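Local coordinates for UDP-N-acetylglucosamine 2-epimerase (Listeria monocytogenes, PDB 3OT5), which probably interconverts UDP-N-acetylglucosamine and UDP-N-acetylmannosamine by inverting the sugar at C2, as a bacterial non-hydrolysing 2-epimerase, at residues 227-232 / 324-329; 246-251 / 304-309. One frame throughout, in Å; residues are numbered along the deposited sequence.

Contacts 1 and 2 lie about 7 Å apart, centre to centre, in the second of the two Rossmann-like domains, the one built on a six-stranded parallel sheet. Contact 1 joins the ends of strands 225-229 and 323-325; contact 2 sets helix 240-254 against strand 302-307, which runs between those two strands. The chain order is 227-232, 246-251, 304-309, 324-329, so both segments of contact 2 fall between those of contact 1. The two are directly joined: Leu326 N lies 2.7 Å from Thr307 O, a probable hydrogen bond, and Leu324 CD1 packs on Phe306 CE1. Met229, Phe306 and Leu326 thus form one continuous apolar layer under helix 240-254, part of this domain's core.

Contact 1. Residues 227-232 / 324-329; sequences ILMTAH and LVLRDT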
ATOM      1  N   ILE A 227      -8.554   4.047  18.945  1.00 44.40           N
ATOM      2  CA  ILE A 227      -9.276   3.387  17.883  1.00 43.45           C
ATOM      3  C   ILE A 227      -9.225   4.351  16.708  1.00 41.70           C
ATOM      4  O   ILE A 227      -9.584   5.517  16.840  1.00 42.90           O
ATOM      5  CB  ILE A 227     -10.719   3.129  18.186  1.00 44.12           C
ATOM      6  CG1 ILE A 227     -10.865   2.182  19.380  1.00 46.93           C
ATOM      7  CG2 ILE A 227     -11.388   2.520  16.926  1.00 45.02           C
ATOM      8  CD1 ILE A 227     -12.288   1.983  19.796  1.00 49.50           C
ATOM      9  N   LEU A 228      -8.775   3.860  15.572  1.00 40.15           N
ATOM     10  CA  LEU A 228      -8.668   4.676  14.376  1.00 40.49           C
ATOM     11  C   LEU A 228      -9.689   4.164  13.373  1.00 40.68           C
ATOM     12  O   LEU A 228      -9.887   2.953  13.247  1.00 41.50           O
ATOM     13  CB  LEU A 228      -7.246   4.555  13.829  1.00 40.08           C
ATOM     14  CG  LEU A 228      -6.795   5.360  12.616  1.00 42.05           C
ATOM     15  CD1 LEU A 228      -6.964   6.852  12.835  1.00 40.69           C
ATOM     16  CD2 LEU A 228      -5.328   5.015  12.332  1.00 42.55           C
ATOM     17  N   MET A 229     -10.371   5.078  12.692  1.00 40.87           N
ATOM     18  CA  MET A 229     -11.364   4.704  11.693  1.00 42.09           C
ATOM     19  C   MET A 229     -11.199   5.489  10.388  1.00 43.16           C
ATOM     20  O   MET A 229     -10.901   6.677  10.407  1.00 42.81           O
ATOM     21  CB  MET A 229     -12.768   4.953  12.213  1.00 43.35           C
ATOM     22  CG  MET A 229     -13.835   4.606  11.197  1.00 45.90           C
ATOM     23  SD  MET A 229     -15.475   4.959  11.784  1.00 51.03           S
ATOM     24  CE  MET A 229     -16.425   4.572  10.309  1.00 55.77           C
ATOM     25  N   THR A 230     -11.375   4.801   9.266  1.00 43.23           N
ATOM     26  CA  THR A 230     -11.329   5.423   7.944  1.00 44.14           C
ATOM     27  C   THR A 230     -12.271   4.638   7.048  1.00 44.71           C
ATOM     28  O   THR A 230     -12.418   3.420   7.189  1.00 44.35           O
ATOM     29  CB  THR A 230      -9.928   5.449   7.315  1.00 43.34           C
ATOM     30  OG1 THR A 230      -9.433   4.112   7.150  1.00 47.66           O
ATOM     31  CG2 THR A 230      -8.963   6.237   8.176  1.00 46.07           C
ATOM     32  N   ALA A 231     -12.931   5.354   6.154  1.00 45.37           N
ATOM     33  CA  ALA A 231     -13.850   4.769   5.218  1.00 47.24           C
ATOM     34  C   ALA A 231     -13.840   5.653   3.988  1.00 48.36           C
ATOM     35  O   ALA A 231     -14.189   6.836   4.069  1.00 49.35           O
ATOM     36  CB  ALA A 231     -15.247   4.700   5.820  1.00 48.00           C
ATOM     37  N   HIS A 232     -13.401   5.102   2.860  1.00 48.36           N
ATOM     38  CA  HIS A 232     -13.361   5.872   1.616  1.00 50.67           C
ATOM     39  C   HIS A 232     -14.079   5.198   0.434  1.00 50.41           C
ATOM     40  O   HIS A 232     -14.158   5.776  -0.641  1.00 51.23           O
ATOM     41  CB  HIS A 232     -11.902   6.202   1.251  1.00 50.68           C
ATOM     42  CG  HIS A 232     -11.239   7.123   2.229  1.00 57.57           C
ATOM     43  ND1 HIS A 232     -11.237   8.494   2.078  1.00 65.39           N
ATOM     44  CD2 HIS A 232     -10.578   6.871   3.385  1.00 61.27           C
ATOM     45  CE1 HIS A 232     -10.597   9.047   3.095  1.00 64.83           C
ATOM     46  NE2 HIS A 232     -10.188   8.084   3.903  1.00 63.64           N
ATOM     47  N   LEU A 324     -10.355  -4.319  11.626  1.00 44.18           N
ATOM     48  CA  LEU A 324     -11.752  -4.720  11.417  1.00 44.35           C
ATOM     49  C   LEU A 324     -12.129  -4.072  10.087  1.00 43.01           C
ATOM     50  O   LEU A 324     -12.152  -2.843   9.964  1.00 42.35           O
ATOM     51  CB  LEU A 324     -12.663  -4.269  12.557  1.00 45.52           C
ATOM     52  CG  LEU A 324     -12.371  -4.880  13.941  1.00 45.95           C
ATOM     53  CD1 LEU A 324     -13.386  -4.400  14.975  1.00 43.94           C
ATOM     54  CD2 LEU A 324     -12.375  -6.397  13.877  1.00 49.15           C
ATOM     55  N   VAL A 325     -12.389  -4.904   9.082  1.00 43.23           N
ATOM     56  CA  VAL A 325     -12.673  -4.413   7.729  1.00 42.31           C
ATOM     57  C   VAL A 325     -14.149  -4.126   7.484  1.00 43.25           C
ATOM     58  O   VAL A 325     -14.984  -5.010   7.573  1.00 44.20           O
ATOM     59  CB  VAL A 325     -12.110  -5.380   6.684  1.00 42.89           C
ATOM     60  CG1 VAL A 325     -12.366  -4.861   5.256  1.00 41.43           C
ATOM     61  CG2 VAL A 325     -10.605  -5.564   6.928  1.00 39.76           C
ATOM     62  N   LEU A 326     -14.438  -2.866   7.165  1.00 43.35           N
ATOM     63  CA  LEU A 326     -15.803  -2.391   6.933  1.00 45.40           C
ATOM     64  C   LEU A 326     -16.245  -2.680   5.508  1.00 46.88           C
ATOM     65  O   LEU A 326     -16.489  -1.757   4.724  1.00 45.42           O
ATOM     66  CB  LEU A 326     -15.877  -0.891   7.214  1.00 43.98           C
ATOM     67  CG  LEU A 326     -15.369  -0.473   8.596  1.00 44.87           C
ATOM     68  CD1 LEU A 326     -15.479   1.041   8.798  1.00 44.13           C
ATOM     69  CD2 LEU A 326     -16.069  -1.236   9.696  1.00 41.89           C
ATOM     70  N   ARG A 327     -16.330  -3.966   5.174  1.00 49.07           N
ATOM     71  CA  ARG A 327     -16.718  -4.391   3.830  1.00 52.45           C
ATOM     72  C   ARG A 327     -17.453  -5.717   3.832  1.00 54.94           C
ATOM     73  O   ARG A 327     -17.277  -6.541   4.726  1.00 54.48           O
ATOM     74  CB  ARG A 327     -15.489  -4.568   2.926  1.00 51.75           C
ATOM     75  CG  ARG A 327     -14.596  -3.364   2.781  1.00 53.87           C
ATOM     76  CD  ARG A 327     -13.630  -3.571   1.651  1.00 55.80           C
ATOM     77  NE  ARG A 327     -14.360  -3.724   0.399  1.00 61.17           N
ATOM     78  CZ  ARG A 327     -13.801  -4.019  -0.770  1.00 64.32           C
ATOM     79  NH1 ARG A 327     -12.487  -4.201  -0.865  1.00 65.01           N
ATOM     80  NH2 ARG A 327     -14.563  -4.136  -1.848  1.00 65.29           N
ATOM     81  N   ASP A 328     -18.259  -5.915   2.799  1.00 58.88           N
ATOM     82  CA  ASP A 328     -19.023  -7.148   2.620  1.00 63.47           C
ATOM     83  C   ASP A 328     -18.206  -8.162   1.836  1.00 65.07           C
ATOM     84  O   ASP A 328     -18.427  -9.366   1.929  1.00 68.04           O
ATOM     85  CB  ASP A 328     -20.318  -6.856   1.869  1.00 65.80           C
ATOM     86  CG  ASP A 328     -21.286  -6.021   2.673  1.00 67.10           C
ATOM     87  OD1 ASP A 328     -22.061  -5.258   2.053  1.00 71.26           O
ATOM     88  OD2 ASP A 328     -21.272  -6.121   3.920  1.00 67.46           O
ATOM     89  N   THR A 329     -17.262  -7.648   1.055  1.00 65.03           N
ATOM     90  CA  THR A 329     -16.388  -8.459   0.228  1.00 66.47           C
ATOM     91  C   THR A 329     -14.969  -7.938   0.381  1.00 64.92           C
ATOM     92  O   THR A 329     -14.753  -6.886   0.985  1.00 63.15           O
ATOM     93  CB  THR A 329     -16.793  -8.361  -1.251  1.00 68.18           C
ATOM     94  OG1 THR A 329     -16.785  -6.985  -1.650  1.00 67.08           O
ATOM     95  CG2 THR A 329     -18.190  -8.931  -1.473  1.00 71.54           C
TER
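At the C-terminal ends of the strands of a Rossmann-like parallel sheet, Met229 of strand 225-229 meets Leu326 just past strand 323-325, across the width of the strand between them. The two strands are therefore second neighbours, with Met229 and Leu324, the closest pair of backbones, 9.4 Å apart from CA to CA. No hydrogen bond joins them; two apolar side chains close the distance. Met229 is fully extended, its CG anti to the backbone N (chi1 179°), which carries the terminal methyl far from its own strand until CE lies 4.0 Å from Leu326 CD1. They meet methyl to methyl, with the side chains crossing at about a right angle. The same CD1 also lies 4.2 Å from Thr230 O, a loose contact with the backbone. The chain folds at Leu326 in an inverse gamma turn, closed by a weak Arg327 N to Val325 O bond (2.9 Å), and Leu326 CB points toward 227-232. Thr230 turns its hydroxyl elsewhere, hydrogen-bonding Thr307 on the intervening strand. Helix 240-254 covers the pair, Val248 touching Met229 and Met244 touching Leu326, while Phe306 of strand 302-307 packs against Leu326 and Leu260 and Tyr262 of strand 258-263 against Met229.

Contact 2. Residues 246-251 / 304-309; sequences EAVREI and LVFTDS
Val248 and Ile251, one helical turn apart on helix 240-254, both rest against the ring of Phe306 on strand 302-307. Glu246, at the start of the segment, forms a salt bridge with Lys348, while Ala247 faces the sheet but packs on Leu351 of helix 348-360. Val248 makes the first contact: its CG1 meets the Phe306 ring obliquely, 3.9 Å from CE2 and 4.1 Å from CD2. What brings CG1 to the ring is its setting beside the backbone N, anti to the carbonyl carbon (chi1 -67°); the valine and phenylalanine side chains slide past each other in opposite directions. Next, Arg249 pairs with Glu253 in a salt bridge and hydrogen-bonds Gly279 O. The Ile251 and Phe306 side chains then come from opposite directions, CD1 of Ile251 stopping 3.7 Å from Phe306 CZ and 4.0 Å from CE2. This second methyl is oblique to the ring as well, and CE2 is the atom the two share. Ile251 N bonds to Ala247 O (3.0 Å), an ordinary helical bond. Ile227 of strand 225-229 packs on Phe306, and Ala355 of helix 348-360 touches both Ile251 and Phe306. At the strand's end, Thr307 OG1, which also hydrogen-bonds Thr230, accepts from Ser309 N (2.9 Å, 161°) in an ST turn, and Ser309 then stands at the N-cap of helix 310-315. Apolar side chains of a helix laid over an aromatic residue of a central parallel strand are the helix-on-sheet layer of the Rossmann-like, three-layer alpha-beta-alpha sandwich.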
ATOM      1  N   GLU A 246     -22.600   5.728  14.409  1.00 55.64           N
ATOM      2  CA  GLU A 246     -23.373   5.430  15.607  1.00 57.03           C
ATOM      3  C   GLU A 246     -22.732   4.264  16.346  1.00 56.30           C
ATOM      4  O   GLU A 246     -22.709   4.247  17.566  1.00 58.07           O
ATOM      5  CB  GLU A 246     -24.833   5.127  15.261  1.00 59.46           C
ATOM      6  CG  GLU A 246     -25.609   6.339  14.750  1.00 62.00           C
ATOM      7  CD  GLU A 246     -27.049   6.020  14.362  1.00 68.25           C
ATOM      8  OE1 GLU A 246     -27.887   6.950  14.349  1.00 71.14           O
ATOM      9  OE2 GLU A 246     -27.354   4.845  14.085  1.00 74.61           O
ATOM     10  N   ALA A 247     -22.185   3.310  15.597  1.00 54.97           N
ATOM     11  CA  ALA A 247     -21.536   2.146  16.192  1.00 54.65           C
ATOM     12  C   ALA A 247     -20.317   2.538  17.025  1.00 53.00           C
ATOM     13  O   ALA A 247     -20.211   2.143  18.182  1.00 52.87           O
ATOM     14  CB  ALA A 247     -21.125   1.156  15.112  1.00 54.13           C
ATOM     15  N   VAL A 248     -19.405   3.305  16.424  1.00 50.53           N
ATOM     16  CA  VAL A 248     -18.188   3.735  17.106  1.00 50.16           C
ATOM     17  C   VAL A 248     -18.495   4.700  18.262  1.00 51.88           C
ATOM     18  O   VAL A 248     -17.831   4.674  19.292  1.00 52.66           O
ATOM     19  CB  VAL A 248     -17.133   4.301  16.111  1.00 49.07           C
ATOM     20  CG1 VAL A 248     -16.627   3.186  15.201  1.00 49.41           C
ATOM     21  CG2 VAL A 248     -17.701   5.445  15.282  1.00 47.42           C
ATOM     22  N   ARG A 249     -19.507   5.543  18.096  1.00 53.54           N
ATOM     23  CA  ARG A 249     -19.930   6.437  19.167  1.00 54.72           C
ATOM     24  C   ARG A 249     -20.256   5.572  20.378  1.00 55.85           C
ATOM     25  O   ARG A 249     -19.785   5.819  21.491  1.00 55.97           O
ATOM     26  CB  ARG A 249     -21.187   7.192  18.752  1.00 55.80           C
ATOM     27  CG  ARG A 249     -21.834   8.046  19.832  1.00 59.99           C
ATOM     28  CD  ARG A 249     -21.082   9.336  20.136  1.00 62.04           C
ATOM     29  NE  ARG A 249     -21.771  10.096  21.180  1.00 64.13           N
ATOM     30  CZ  ARG A 249     -21.602  11.393  21.434  1.00 64.90           C
ATOM     31  NH1 ARG A 249     -20.805  12.136  20.680  1.00 65.85           N
ATOM     32  NH2 ARG A 249     -22.287  11.964  22.418  1.00 67.02           N
ATOM     33  N   GLU A 250     -21.065   4.548  20.141  1.00 56.27           N
ATOM     34  CA  GLU A 250     -21.487   3.632  21.200  1.00 58.47           C
ATOM     35  C   GLU A 250     -20.314   2.843  21.805  1.00 56.90           C
ATOM     36  O   GLU A 250     -20.316   2.552  23.004  1.00 58.98           O
ATOM     37  CB  GLU A 250     -22.596   2.699  20.684  1.00 59.58           C
ATOM     38  CG  GLU A 250     -23.193   1.803  21.754  1.00 66.09           C
ATOM     39  CD  GLU A 250     -24.442   1.051  21.292  1.00 72.44           C
ATOM     40  OE1 GLU A 250     -24.834   0.079  21.976  1.00 74.96           O
ATOM     41  OE2 GLU A 250     -25.033   1.431  20.254  1.00 75.70           O
ATOM     42  N   ILE A 251     -19.322   2.497  20.987  1.00 54.87           N
ATOM     43  CA  ILE A 251     -18.140   1.781  21.470  1.00 54.14           C
ATOM     44  C   ILE A 251     -17.412   2.708  22.443  1.00 54.67           C
ATOM     45  O   ILE A 251     -17.046   2.309  23.561  1.00 55.05           O
ATOM     46  CB  ILE A 251     -17.180   1.379  20.312  1.00 52.73           C
ATOM     47  CG1 ILE A 251     -17.840   0.369  19.368  1.00 51.14           C
ATOM     48  CG2 ILE A 251     -15.906   0.763  20.850  1.00 50.70           C
ATOM     49  CD1 ILE A 251     -17.021   0.090  18.098  1.00 44.70           C
ATOM     50  N   LEU A 304      -6.689  -0.672  17.627  1.00 45.15           N
ATOM     51  CA  LEU A 304      -7.398  -1.371  16.573  1.00 44.24           C
ATOM     52  C   LEU A 304      -7.815  -0.335  15.545  1.00 42.68           C
ATOM     53  O   LEU A 304      -7.877   0.865  15.827  1.00 42.40           O
ATOM     54  CB  LEU A 304      -8.602  -2.168  17.115  1.00 45.74           C
ATOM     55  CG  LEU A 304      -9.911  -1.440  17.420  1.00 44.83           C
ATOM     56  CD1 LEU A 304     -10.610  -1.167  16.108  1.00 43.14           C
ATOM     57  CD2 LEU A 304     -10.838  -2.255  18.311  1.00 48.36           C
ATOM     58  N   VAL A 305      -8.077  -0.796  14.338  1.00 42.84           N
ATOM     59  CA  VAL A 305      -8.463   0.105  13.268  1.00 41.90           C
ATOM     60  C   VAL A 305      -9.608  -0.471  12.475  1.00 41.10           C
ATOM     61  O   VAL A 305      -9.649  -1.672  12.219  1.00 43.00           O
ATOM     62  CB  VAL A 305      -7.261   0.393  12.321  1.00 41.06           C
ATOM     63  CG1 VAL A 305      -6.641  -0.887  11.838  1.00 44.01           C
ATOM     64  CG2 VAL A 305      -7.689   1.275  11.110  1.00 44.13           C
ATOM     65  N   PHE A 306     -10.564   0.389  12.150  1.00 41.46           N
ATOM     66  CA  PHE A 306     -11.704   0.050  11.315  1.00 41.20           C
ATOM     67  C   PHE A 306     -11.408   0.697   9.995  1.00 40.08           C
ATOM     68  O   PHE A 306     -11.173   1.883   9.963  1.00 39.22           O
ATOM     69  CB  PHE A 306     -13.008   0.692  11.785  1.00 41.80           C
ATOM     70  CG  PHE A 306     -13.598   0.099  13.031  1.00 45.02           C
ATOM     71  CD1 PHE A 306     -14.364  -1.058  12.963  1.00 47.59           C
ATOM     72  CD2 PHE A 306     -13.486   0.756  14.254  1.00 45.98           C
ATOM     73  CE1 PHE A 306     -14.958  -1.589  14.116  1.00 51.66           C
ATOM     74  CE2 PHE A 306     -14.072   0.240  15.399  1.00 47.39           C
ATOM     75  CZ  PHE A 306     -14.806  -0.939  15.332  1.00 51.09           C
ATOM     76  N   THR A 307     -11.476  -0.048   8.901  1.00 40.23           N
ATOM     77  CA  THR A 307     -11.193   0.538   7.619  1.00 39.30           C
ATOM     78  C   THR A 307     -11.778  -0.259   6.493  1.00 39.54           C
ATOM     79  O   THR A 307     -12.176  -1.411   6.664  1.00 40.20           O
ATOM     80  CB  THR A 307      -9.650   0.592   7.372  1.00 39.23           C
ATOM     81  OG1 THR A 307      -9.343   1.449   6.262  1.00 39.94           O
ATOM     82  CG2 THR A 307      -9.106  -0.790   7.113  1.00 35.66           C
ATOM     83  N   ASP A 308     -11.896   0.395   5.352  1.00 39.49           N
ATOM     84  CA  ASP A 308     -12.309  -0.268   4.140  1.00 41.51           C
ATOM     85  C   ASP A 308     -11.169  -0.060   3.121  1.00 41.85           C
ATOM     86  O   ASP A 308     -11.329  -0.322   1.926  1.00 42.20           O
ATOM     87  CB  ASP A 308     -13.644   0.255   3.627  1.00 42.90           C
ATOM     88  CG  ASP A 308     -13.593   1.706   3.221  1.00 44.37           C
ATOM     89  OD1 ASP A 308     -12.497   2.306   3.240  1.00 44.39           O
ATOM     90  OD2 ASP A 308     -14.663   2.244   2.860  1.00 47.21           O
ATOM     91  N   SER A 309     -10.023   0.433   3.606  1.00 41.15           N
ATOM     92  CA  SER A 309      -8.854   0.657   2.757  1.00 42.30           C
ATOM     93  C   SER A 309      -8.008  -0.603   2.560  1.00 41.97           C
ATOM     94  O   SER A 309      -7.689  -1.316   3.514  1.00 43.69           O
ATOM     95  CB  SER A 309      -7.952   1.734   3.356  1.00 42.50           C
ATOM     96  OG  SER A 309      -6.707   1.772   2.665  1.00 43.72           O
TER